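PDB 3KNZ: putative sugar binding protein from Salmonella enterica subsp. enterica serovar Typhimurium, which probably binds carbohydrate derivatives such as sugar phosphates, as a member of the SIS (sugar isomerase) family related to glutamine-fructose-6-phosphate transaminase. Local coordinates for residues A[53-58]-A[100-105]; A[112-117]-A[135-140]; A[126-131]-A[144-149]. All blocks are in the same frame, centred on the assembly; numbering follows the deposited sequence.

Contact 1. Residues A[53-58]-A[100-105]; sequences IILTGS and LVVGIS
Ile54 rests its CB and CD1 on Val101 CG2, with 4.0 Å from Ile54 CB to Val101 CG2, the two side chains slanting across each other. On the opposite face of the sheet Leu55 and Val102 run side by side and point the same way; Leu55 CD2 comes within 3.9 Å of Val102 CB. Farther along, Leu55 CB meets Ile104 CD1 at 4.3 Å. Thr56 holds OG1 anti to its backbone N (chi1 -165°), hydrogen-bonded to Cys83 O, while its CG2 lies near Gly103 CA. Between these two sets of side chains, strands 53-56 and 100-105 pair in parallel. Ile54 N bonds to Leu100 O and Val102 N to Ile54 O, at 2.9 and 2.8 Å; Thr56 N to Val102 O and Ile104 N to Thr56 O follow, both 3.0 Å. This is the centre of the five-stranded parallel sheet of an SIS domain, with helix 59-76 packed against Leu55. Past the last bond a water joins Ser58 N to Ile104 O, and Ser58 OG hydrogen-bonds Glu260 OE1 of the second subunit. Four backbone bonds thus pair facing amides and carbonyls; Ile53, Leu55, Leu100 and Val102 make one face aliphatic, while Thr56 and Gly103 leave the other's end smaller and more polar.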
loop_
_atom_site.group_PDB
_atom_site.type_symbol
_atom_site.label_atom_id
_atom_site.label_comp_id
_atom_site.label_asym_id
_atom_site.label_seq_id
_atom_site.Cartn_x
_atom_site.Cartn_y
_atom_site.Cartn_z
ATOM N N ILE A 53 -15.314 -4.695 7.927
ATOM C CA ILE A 53 -15.156 -5.381 6.646
ATOM C C ILE A 53 -13.689 -5.285 6.245
ATOM O O ILE A 53 -13.063 -4.238 6.403
ATOM C CB ILE A 53 -16.043 -4.811 5.494
ATOM C CG1 ILE A 53 -17.541 -4.969 5.788
ATOM C CG2 ILE A 53 -15.722 -5.520 4.167
ATOM C CD1 ILE A 53 -18.102 -3.917 6.693
ATOM N N ILE A 54 -13.143 -6.395 5.756
ATOM C CA ILE A 54 -11.766 -6.451 5.288
ATOM C C ILE A 54 -11.803 -6.902 3.831
ATOM O O ILE A 54 -12.186 -8.033 3.544
ATOM C CB ILE A 54 -10.939 -7.455 6.112
ATOM C CG1 ILE A 54 -10.924 -7.057 7.594
ATOM C CG2 ILE A 54 -9.522 -7.558 5.579
ATOM C CD1 ILE A 54 -10.200 -8.064 8.498
ATOM N N LEU A 55 -11.456 -6.005 2.912
ATOM C CA LEU A 55 -11.399 -6.330 1.483
ATOM C C LEU A 55 -9.954 -6.666 1.136
ATOM O O LEU A 55 -9.060 -5.850 1.360
ATOM C CB LEU A 55 -11.845 -5.142 0.637
ATOM C CG LEU A 55 -13.167 -4.481 1.025
ATOM C CD1 LEU A 55 -13.469 -3.373 0.025
ATOM C CD2 LEU A 55 -14.299 -5.494 1.073
ATOM N N THR A 56 -9.716 -7.855 0.594
ATOM C CA THR A 56 -8.352 -8.257 0.274
ATOM C C THR A 56 -8.212 -8.800 -1.144
ATOM O O THR A 56 -9.108 -9.460 -1.661
ATOM C CB THR A 56 -7.820 -9.311 1.270
ATOM O OG1 THR A 56 -6.399 -9.417 1.130
ATOM C CG2 THR A 56 -8.486 -10.680 1.044
ATOM N N GLY A 57 -7.066 -8.518 -1.755
ATOM C CA GLY A 57 -6.789 -8.934 -3.119
ATOM C C GLY A 57 -5.566 -8.233 -3.680
ATOM O O GLY A 57 -4.853 -7.509 -2.964
ATOM N N SER A 58 -5.349 -8.431 -4.975
ATOM C CA SER A 58 -4.189 -7.890 -5.669
ATOM C C SER A 58 -4.566 -7.219 -6.980
ATOM O O SER A 58 -5.645 -7.462 -7.522
ATOM C CB SER A 58 -3.218 -9.032 -5.971
ATOM O OG SER A 58 -2.912 -9.750 -4.788
ATOM N N LEU A 100 -15.896 -9.408 8.226
ATOM C CA LEU A 100 -16.337 -10.049 7.011
ATOM C C LEU A 100 -15.152 -9.871 6.075
ATOM O O LEU A 100 -14.865 -8.758 5.629
ATOM C CB LEU A 100 -17.574 -9.382 6.425
ATOM C CG LEU A 100 -17.929 -9.843 5.008
ATOM C CD1 LEU A 100 -18.389 -11.282 5.023
ATOM C CD2 LEU A 100 -18.999 -8.949 4.422
ATOM N N VAL A 101 -14.424 -10.949 5.824
ATOM C CA VAL A 101 -13.289 -10.888 4.924
ATOM C C VAL A 101 -13.773 -11.233 3.532
ATOM O O VAL A 101 -14.262 -12.333 3.297
ATOM C CB VAL A 101 -12.160 -11.836 5.354
ATOM C CG1 VAL A 101 -11.099 -11.900 4.282
ATOM C CG2 VAL A 101 -11.562 -11.375 6.680
ATOM N N VAL A 102 -13.665 -10.274 2.619
ATOM C CA VAL A 102 -14.098 -10.480 1.247
ATOM C C VAL A 102 -12.876 -10.655 0.366
ATOM O O VAL A 102 -12.070 -9.742 0.215
ATOM C CB VAL A 102 -14.916 -9.286 0.716
ATOM C CG1 VAL A 102 -15.405 -9.572 -0.691
ATOM C CG2 VAL A 102 -16.082 -8.974 1.645
ATOM N N GLY A 103 -12.730 -11.843 -0.201
ATOM C CA GLY A 103 -11.617 -12.127 -1.093
ATOM C C GLY A 103 -12.055 -11.743 -2.482
ATOM O O GLY A 103 -13.126 -12.159 -2.920
ATOM N N ILE A 104 -11.238 -10.938 -3.161
ATOM C CA ILE A 104 -11.560 -10.451 -4.498
ATOM C C ILE A 104 -10.503 -10.860 -5.526
ATOM O O ILE A 104 -9.302 -10.695 -5.313
ATOM C CB ILE A 104 -11.675 -8.910 -4.518
ATOM C CG1 ILE A 104 -12.506 -8.416 -3.331
ATOM C CG2 ILE A 104 -12.252 -8.434 -5.849
ATOM C CD1 ILE A 104 -12.509 -6.910 -3.196
ATOM N N SER A 105 -10.967 -11.383 -6.650
ATOM C CA SER A 105 -10.089 -11.796 -7.728
ATOM C C SER A 105 -10.826 -11.680 -9.036
ATOM O O SER A 105 -11.881 -12.269 -9.194
ATOM C CB SER A 105 -9.667 -13.243 -7.552
ATOM O OG SER A 105 -8.949 -13.668 -8.693
HETATM O O HOH W 1 -6.882 -10.560 -6.565
#

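Contact 2. Residues A[112-117]-A[135-140]; sequences STLAAM and PATIDR
Leu114 and Met117 face no ring across this contact; the flat groups they meet are peptide carbonyls, Leu114 CD1 lying 3.9 Å from Thr137 O and Met117 SE 3.8 Å from Ile138 O. A third flat group, the carboxylate of Asp139, is approached over a face from within its own segment: Ala136 N donates to Asp139 OD2 at 2.9 Å from well above the plane, 63° out of it. Asp139 OD1 is hydrogen-bonded to Ser129 OG, and Asp139 N returns a bond to Ala136 O, so Ala136 and Asp139 hold each other by two bonds at the start of the 3-10 segment 137-140.

Apart from these carbonyls, the contact between helix 112-117 and this turn is apolar packing. Leu114 turns CG away from its own amide nitrogen (chi1 180°) and reaches out so that CD2 touches Thr137 CG2 at 3.7 Å, the two side chains crossing at about a right angle. Met117, a selenomethionine, bends at its last torsion (chi3 61°) and lays SE 3.8 Å from Ile138 CB, again roughly at right angles. Ile138 sends CG2 to 4.2 Å from Thr113 CG2 and 4.1 Å from Leu114 N. Thr113 OG1 is hydrogen-bonded to Ser110 OG.

Helix 111-122 is the connection of the beta-alpha-beta unit between strands 99-105 and 126-131 of the SIS domain, and the turn belongs to the link that leads on to strand 144-145. Ile138 also packs on Ser129 and Ala131, and so lies between the helix and strand 126-131. No hydrogen bond crosses between the two segments, and both carboxylate oxygens of Asp139 are bonded away from the helix, by Ala136 N and Ser129 OG; the helix is therefore held to the turn by shape and hydrophobic burial rather than by directional bonds.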
loop_
_atom_site.group_PDB
_atom_site.type_symbol
_atom_site.label_atom_id
_atom_site.label_comp_id
_atom_site.label_asym_id
_atom_site.label_seq_id
_atom_site.Cartn_x
_atom_site.Cartn_y
_atom_site.Cartn_z
ATOM N N SER A 112 -2.954 -16.775 -2.949
ATOM C CA SER A 112 -2.761 -15.839 -1.844
ATOM C C SER A 112 -4.084 -15.409 -1.226
ATOM O O SER A 112 -4.241 -15.448 -0.001
ATOM C CB SER A 112 -1.994 -14.602 -2.300
ATOM O OG SER A 112 -0.613 -14.892 -2.456
ATOM N N THR A 113 -5.029 -14.989 -2.066
ATOM C CA THR A 113 -6.344 -14.591 -1.572
ATOM C C THR A 113 -7.056 -15.793 -0.956
ATOM O O THR A 113 -7.641 -15.685 0.121
ATOM C CB THR A 113 -7.188 -13.969 -2.677
ATOM O OG1 THR A 113 -6.558 -12.757 -3.102
ATOM C CG2 THR A 113 -8.597 -13.653 -2.178
ATOM N N LEU A 114 -6.983 -16.941 -1.626
ATOM C CA LEU A 114 -7.585 -18.166 -1.107
ATOM C C LEU A 114 -7.040 -18.471 0.296
ATOM O O LEU A 114 -7.811 -18.696 1.236
ATOM C CB LEU A 114 -7.320 -19.343 -2.054
ATOM C CG LEU A 114 -7.887 -20.704 -1.634
ATOM C CD1 LEU A 114 -9.367 -20.612 -1.300
ATOM C CD2 LEU A 114 -7.645 -21.741 -2.722
ATOM N N ALA A 115 -5.713 -18.474 0.427
ATOM C CA ALA A 115 -5.057 -18.754 1.702
ATOM C C ALA A 115 -5.484 -17.747 2.771
ATOM O O ALA A 115 -5.686 -18.110 3.923
ATOM C CB ALA A 115 -3.549 -18.740 1.532
ATOM N N ALA A 116 -5.628 -16.482 2.392
ATOM C CA ALA A 116 -6.042 -15.458 3.345
ATOM C C ALA A 116 -7.443 -15.794 3.862
ATOM O O ALA A 116 -7.691 -15.777 5.066
ATOM C CB ALA A 116 -6.001 -14.076 2.708
HETATM N N MSE A 117 -8.346 -16.131 2.948
HETATM C CA MSE A 117 -9.711 -16.490 3.319
HETATM C C MSE A 117 -9.743 -17.714 4.231
HETATM O O MSE A 117 -10.487 -17.739 5.214
HETATM C CB MSE A 117 -10.544 -16.747 2.068
HETATM C CG MSE A 117 -10.771 -15.496 1.261
HETATM SE SE MSE A 117 -11.525 -15.863 -0.475
HETATM C CE MSE A 117 -13.207 -16.698 0.068
ATOM N N PRO A 135 -17.895 -21.425 -11.427
ATOM C CA PRO A 135 -17.260 -21.355 -10.114
ATOM C C PRO A 135 -15.836 -20.787 -10.173
ATOM O O PRO A 135 -15.175 -20.849 -11.211
ATOM C CB PRO A 135 -17.260 -22.812 -9.632
ATOM C CG PRO A 135 -17.465 -23.634 -10.831
ATOM C CD PRO A 135 -18.197 -22.805 -11.835
ATOM N N ALA A 136 -15.394 -20.217 -9.058
ATOM C CA ALA A 136 -14.064 -19.637 -8.948
ATOM C C ALA A 136 -13.318 -20.352 -7.825
ATOM O O ALA A 136 -13.935 -20.808 -6.865
ATOM C CB ALA A 136 -14.165 -18.148 -8.663
ATOM N N THR A 137 -11.995 -20.443 -7.942
ATOM C CA THR A 137 -11.181 -21.126 -6.934
ATOM C C THR A 137 -11.374 -20.574 -5.515
ATOM O O THR A 137 -11.361 -21.333 -4.546
ATOM C CB THR A 137 -9.682 -21.083 -7.301
ATOM O OG1 THR A 137 -9.479 -21.714 -8.574
ATOM C CG2 THR A 137 -8.851 -21.798 -6.255
ATOM N N ILE A 138 -11.569 -19.267 -5.384
ATOM C CA ILE A 138 -11.753 -18.664 -4.061
ATOM C C ILE A 138 -13.134 -18.961 -3.440
ATOM O O ILE A 138 -13.333 -18.758 -2.241
ATOM C CB ILE A 138 -11.461 -17.134 -4.074
ATOM C CG1 ILE A 138 -12.349 -16.412 -5.091
ATOM C CG2 ILE A 138 -9.996 -16.876 -4.391
ATOM C CD1 ILE A 138 -12.179 -14.899 -5.106
ATOM N N ASP A 139 -14.079 -19.454 -4.238
ATOM C CA ASP A 139 -15.407 -19.831 -3.715
ATOM C C ASP A 139 -15.285 -20.953 -2.678
ATOM O O ASP A 139 -16.143 -21.107 -1.818
ATOM C CB ASP A 139 -16.356 -20.273 -4.846
ATOM C CG ASP A 139 -16.696 -19.138 -5.810
ATOM O OD1 ASP A 139 -16.438 -17.964 -5.461
ATOM O OD2 ASP A 139 -17.223 -19.415 -6.911
ATOM N N ARG A 140 -14.210 -21.732 -2.786
ATOM C CA ARG A 140 -13.915 -22.835 -1.872
ATOM C C ARG A 140 -13.833 -22.447 -0.404
ATOM O O ARG A 140 -14.070 -23.271 0.472
ATOM C CB ARG A 140 -12.557 -23.442 -2.210
ATOM C CG ARG A 140 -12.500 -24.352 -3.420
ATOM C CD ARG A 140 -11.236 -25.180 -3.286
ATOM N NE ARG A 140 -11.229 -25.839 -1.975
ATOM C CZ ARG A 140 -10.153 -26.329 -1.368
ATOM N NH1 ARG A 140 -8.956 -26.243 -1.934
ATOM N NH2 ARG A 140 -10.277 -26.899 -0.176
#

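Contact 3. Residues A[126-131]-A[144-149]; sequences ITASMA and YILTVP
With CG anti to its carbonyl carbon (chi1 -59°) and its ring turned nearly square to the side-chain stem (chi2 -84°), Tyr144 presents a ring edge to Ile126, whose CG2 lies in the ring plane 3.7 Å from Tyr144 CE2. Ser129 tucks OG between its own backbone N and carbonyl carbon (chi1 61°), which sets the hydroxyl 3.4 Å from Ile145 CA and allows its hydrogen bond to Asp139. On the side of Ala128 and Tyr144, Leu146 CD1 meets Ala128 CB and Met130 CE, each at 3.9 Å. Strand 144-145 is the short outer strand of the SIS domain's parallel sheet, beside strand 126-131. Ser129 N bonds to Tyr144 O, and Leu146 N to Ser129 O at 2.8 Å; Tyr144 N reaches Thr127 O only weakly. Regular pairing then lapses: Leu146 O is hydrogen-bonded to Asn168 ND2 of helix 161-179, and Ala131 N donates to a water 3.0 Å away, which in turn donates to Ser129 OG. One further bond, Val148 N to Ala131 O at 2.8 Å, keeps the departing chain close, while Val148 packs against Cys164 and Asn168.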
loop_
_atom_site.group_PDB
_atom_site.type_symbol
_atom_site.label_atom_id
_atom_site.label_comp_id
_atom_site.label_asym_id
_atom_site.label_seq_id
_atom_site.Cartn_x
_atom_site.Cartn_y
_atom_site.Cartn_z
ATOM N N ILE A 126 -16.194 -14.381 9.086
ATOM C CA ILE A 126 -17.064 -14.779 7.988
ATOM C C ILE A 126 -16.321 -14.425 6.709
ATOM O O ILE A 126 -15.682 -13.381 6.641
ATOM C CB ILE A 126 -18.437 -14.047 7.990
ATOM C CG1 ILE A 126 -19.252 -14.379 9.243
ATOM C CG2 ILE A 126 -19.253 -14.415 6.746
ATOM C CD1 ILE A 126 -18.800 -13.651 10.484
ATOM N N THR A 127 -16.399 -15.291 5.705
ATOM C CA THR A 127 -15.732 -15.027 4.441
ATOM C C THR A 127 -16.717 -14.886 3.290
ATOM O O THR A 127 -17.816 -15.437 3.325
ATOM C CB THR A 127 -14.747 -16.142 4.085
ATOM O OG1 THR A 127 -15.445 -17.395 4.049
ATOM C CG2 THR A 127 -13.612 -16.200 5.100
ATOM N N ALA A 128 -16.307 -14.138 2.272
ATOM C CA ALA A 128 -17.101 -13.937 1.065
ATOM C C ALA A 128 -16.155 -13.882 -0.119
ATOM O O ALA A 128 -14.990 -13.532 0.029
ATOM C CB ALA A 128 -17.901 -12.657 1.154
ATOM N N SER A 129 -16.648 -14.224 -1.299
ATOM C CA SER A 129 -15.804 -14.211 -2.476
ATOM C C SER A 129 -16.395 -13.318 -3.545
ATOM O O SER A 129 -17.608 -13.259 -3.708
ATOM C CB SER A 129 -15.637 -15.626 -3.025
ATOM O OG SER A 129 -16.887 -16.175 -3.407
HETATM N N MSE A 130 -15.521 -12.609 -4.250
HETATM C CA MSE A 130 -15.923 -11.761 -5.370
HETATM C C MSE A 130 -15.020 -12.029 -6.549
HETATM O O MSE A 130 -14.047 -11.306 -6.773
HETATM C CB MSE A 130 -15.887 -10.270 -5.027
HETATM C CG MSE A 130 -17.016 -9.825 -4.133
HETATM SE SE MSE A 130 -17.206 -7.901 -4.109
HETATM C CE MSE A 130 -18.633 -7.785 -2.785
ATOM N N ALA A 131 -15.343 -13.085 -7.291
ATOM C CA ALA A 131 -14.588 -13.467 -8.476
ATOM C C ALA A 131 -15.336 -13.004 -9.720
ATOM O O ALA A 131 -16.505 -12.629 -9.647
ATOM C CB ALA A 131 -14.385 -14.978 -8.510
ATOM N N TYR A 144 -20.063 -17.023 1.638
ATOM C CA TYR A 144 -21.011 -16.367 0.742
ATOM C C TYR A 144 -20.379 -16.017 -0.604
ATOM O O TYR A 144 -19.514 -15.150 -0.684
ATOM C CB TYR A 144 -21.587 -15.118 1.421
ATOM C CG TYR A 144 -22.293 -15.465 2.708
ATOM C CD1 TYR A 144 -23.619 -15.885 2.703
ATOM C CD2 TYR A 144 -21.619 -15.427 3.926
ATOM C CE1 TYR A 144 -24.261 -16.232 3.874
ATOM C CE2 TYR A 144 -22.256 -15.774 5.109
ATOM C CZ TYR A 144 -23.578 -16.173 5.077
ATOM O OH TYR A 144 -24.222 -16.516 6.246
ATOM N N ILE A 145 -20.801 -16.711 -1.659
ATOM C CA ILE A 145 -20.288 -16.437 -2.992
ATOM C C ILE A 145 -21.009 -15.216 -3.560
ATOM O O ILE A 145 -22.189 -15.296 -3.903
ATOM C CB ILE A 145 -20.483 -17.625 -3.953
ATOM C CG1 ILE A 145 -19.701 -18.854 -3.490
ATOM C CG2 ILE A 145 -20.023 -17.260 -5.350
ATOM C CD1 ILE A 145 -20.298 -19.573 -2.309
ATOM N N LEU A 146 -20.294 -14.096 -3.660
ATOM C CA LEU A 146 -20.850 -12.841 -4.195
ATOM C C LEU A 146 -20.291 -12.547 -5.602
ATOM O O LEU A 146 -19.935 -11.411 -5.934
ATOM C CB LEU A 146 -20.525 -11.683 -3.242
ATOM C CG LEU A 146 -20.816 -11.919 -1.749
ATOM C CD1 LEU A 146 -20.478 -10.667 -0.930
ATOM C CD2 LEU A 146 -22.268 -12.356 -1.522
ATOM N N THR A 147 -20.228 -13.583 -6.429
ATOM C CA THR A 147 -19.671 -13.473 -7.768
ATOM C C THR A 147 -20.051 -12.182 -8.476
ATOM O O THR A 147 -21.192 -11.740 -8.404
ATOM C CB THR A 147 -20.148 -14.646 -8.658
ATOM O OG1 THR A 147 -19.969 -15.889 -7.966
ATOM C CG2 THR A 147 -19.383 -14.673 -9.988
ATOM N N VAL A 148 -19.075 -11.577 -9.150
ATOM C CA VAL A 148 -19.315 -10.401 -9.979
ATOM C C VAL A 148 -19.956 -10.952 -11.267
ATOM O O VAL A 148 -19.354 -11.792 -11.946
ATOM C CB VAL A 148 -18.000 -9.642 -10.316
ATOM C CG1 VAL A 148 -18.285 -8.422 -11.196
ATOM C CG2 VAL A 148 -17.268 -9.219 -9.038
ATOM N N PRO A 149 -21.185 -10.506 -11.587
ATOM C CA PRO A 149 -21.949 -10.995 -12.744
ATOM C C PRO A 149 -21.413 -10.534 -14.099
ATOM O O PRO A 149 -21.905 -9.555 -14.662
ATOM C CB PRO A 149 -23.353 -10.427 -12.500
ATOM C CG PRO A 149 -23.143 -9.218 -11.666
ATOM C CD PRO A 149 -21.922 -9.476 -10.831
HETATM O O HOH W 2 -17.410 -14.811 -5.990
#

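How the contacts relate
Contacts 1 and 3 are strand pairs of one parallel sheet: strands 99-105 and 126-131 are neighbours, joined where Gly103 N and O probably bond to Ala128 O and Met130 N. Contact 1 is wholly buried and regularly paired; contact 3, at the outer strand, pairs less regularly and opens to solvent at Ile145. Contact 2 sits off one face of that sheet and lacks hydrogen bonds across its segments, with Thr137 and Arg140 exposed. At Gly103, which has no side chain, Thr113 CG2 and Met117 SE approach the sheet, while the Asp139-Ser129 bond connects contact 2 to contact 3. Along the chain, the segments of contacts 2 and 3 interleave.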